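Local atomic coordinates of gamma-glutamyl-gamma-aminobutyraldehyde dehydrogenase (Burkholderia cenocepacia, PDB entry 4LIH), a protein that probably oxidises aldehydes to carboxylic acids with NAD(P)+ as the electron acceptor, as a tetrameric member of the aldehyde dehydrogenase family. Residues A100-H105 with G131-V136. Sequence-based numbering, arbitrary orientation.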
# COMPACT_ATOMS: atom_id res chain seq x y z
N ALA A 100 -19.61 21.45 -2.69
CA ALA A 100 -20.01 22.47 -3.69
C ALA A 100 -20.95 23.52 -3.08
O ALA A 100 -20.80 24.72 -3.32
CB ALA A 100 -20.66 21.83 -4.90
N LEU A 101 -21.93 23.04 -2.31
CA LEU A 101 -22.82 23.95 -1.60
C LEU A 101 -22.07 24.83 -0.62
O LEU A 101 -22.31 26.05 -0.56
CB LEU A 101 -23.96 23.22 -0.92
CG LEU A 101 -25.06 22.69 -1.85
CD1 LEU A 101 -25.92 21.69 -1.11
CD2 LEU A 101 -25.94 23.80 -2.39
N MET A 102 -21.16 24.25 0.16
CA MET A 102 -20.38 25.07 1.08
C MET A 102 -19.70 26.19 0.29
O MET A 102 -19.70 27.34 0.72
CB MET A 102 -19.31 24.28 1.80
CG MET A 102 -19.83 23.24 2.75
SD MET A 102 -18.45 22.43 3.63
CE MET A 102 -19.37 21.03 4.16
N ARG A 103 -19.14 25.84 -0.85
CA ARG A 103 -18.46 26.80 -1.67
C ARG A 103 -19.42 27.87 -2.24
O ARG A 103 -19.08 29.05 -2.29
CB ARG A 103 -17.68 26.08 -2.79
CG ARG A 103 -16.51 25.30 -2.26
CD ARG A 103 -15.66 24.70 -3.38
NE ARG A 103 -14.60 23.84 -2.86
CZ ARG A 103 -13.41 24.26 -2.40
NH1 ARG A 103 -13.07 25.56 -2.38
NH2 ARG A 103 -12.54 23.37 -1.95
N GLU A 104 -20.61 27.45 -2.65
CA GLU A 104 -21.63 28.38 -3.14
C GLU A 104 -22.05 29.37 -2.03
O GLU A 104 -22.35 30.53 -2.29
CB GLU A 104 -22.87 27.62 -3.59
CG GLU A 104 -22.74 26.91 -4.92
CD GLU A 104 -24.01 26.16 -5.24
OE1 GLU A 104 -25.07 26.74 -5.00
OE2 GLU A 104 -23.94 25.00 -5.71
N HIS A 105 -22.08 28.89 -0.80
CA HIS A 105 -22.42 29.71 0.35
C HIS A 105 -21.17 30.20 1.10
O HIS A 105 -21.24 30.53 2.28
CB HIS A 105 -23.33 28.92 1.28
CG HIS A 105 -24.67 28.61 0.69
ND1 HIS A 105 -25.77 29.42 0.90
CD2 HIS A 105 -25.09 27.61 -0.11
CE1 HIS A 105 -26.81 28.92 0.26
NE2 HIS A 105 -26.43 27.82 -0.36
N GLY A 131 -11.01 25.26 3.31
CA GLY A 131 -10.37 24.09 3.98
C GLY A 131 -11.42 23.05 4.32
O GLY A 131 -11.20 21.87 4.12
N ALA A 132 -12.57 23.47 4.84
CA ALA A 132 -13.63 22.54 5.16
C ALA A 132 -14.11 21.79 3.92
O ALA A 132 -14.37 20.55 3.98
CB ALA A 132 -14.82 23.25 5.84
N ALA A 133 -14.32 22.55 2.85
CA ALA A 133 -14.88 22.04 1.61
C ALA A 133 -13.84 21.07 1.00
O ALA A 133 -14.22 19.99 0.65
CB ALA A 133 -15.20 23.15 0.65
N TYR A 134 -12.54 21.45 1.06
CA TYR A 134 -11.43 20.60 0.54
C TYR A 134 -11.36 19.32 1.31
O TYR A 134 -11.24 18.24 0.73
CB TYR A 134 -10.12 21.35 0.54
CG TYR A 134 -8.81 20.52 0.41
CD1 TYR A 134 -8.53 19.74 -0.71
CD2 TYR A 134 -7.81 20.65 1.36
CE1 TYR A 134 -7.35 19.02 -0.85
CE2 TYR A 134 -6.61 19.96 1.23
CZ TYR A 134 -6.37 19.17 0.15
OH TYR A 134 -5.15 18.49 0.07
N CYS A 135 -11.55 19.41 2.63
CA CYS A 135 -11.51 18.19 3.42
C CYS A 135 -12.63 17.21 3.04
O CYS A 135 -12.39 16.02 2.80
CB CYS A 135 -11.51 18.52 4.91
SG CYS A 135 -11.49 17.08 5.98
N VAL A 136 -13.85 17.72 2.91
CA VAL A 136 -14.96 16.89 2.50
C VAL A 136 -14.71 16.30 1.08
O VAL A 136 -14.93 15.12 0.83
CB VAL A 136 -16.26 17.68 2.54
CG1 VAL A 136 -17.39 16.88 1.90
CG2 VAL A 136 -16.58 18.03 4.00
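Ala133 fits its methyl group between Met102 and Arg103, where helices 88-104 and 121-142 of the aldehyde dehydrogenase fold pack nearly antiparallel, away from the predicted active-site Glu274, their local axes 9.1 Å apart at an angle of 167°. The well-buried part is wholly apolar. Met102 points its CB at the partner helix, 4.4 Å from Ala133 CB, and its extended chain (chi2 -177°, chi3 -163°) carries the sulfur past that methyl, so that SD rests 4.1 Å from Ala133 CA. CE reaches 4.1 Å from CG2 of Val136, the two side chains crossing at about a right angle, while Ala132 CB borders the sulfur more distantly.

On the solvent-facing side a single long chain does the covering. Arg103 stretches out straight as far as NE and lays one guanidinium face over Ala133 CB, the methyl sitting off centre and 3.6 Å from NE. NH2 comes obliquely to 3.6 Å from Tyr134 N, and NE forms a salt bridge to Glu137, four residues after Ala133. Tyr134 meets Arg89 of the second subunit in a cation-pi contact, while its OH is hydrogen-bonded to Met469 N.

Beyond this antiparallel pair, helix 178-191 packs against Ala132 and Val136, and helix 206-218 touches Leu101 on helix 88-104.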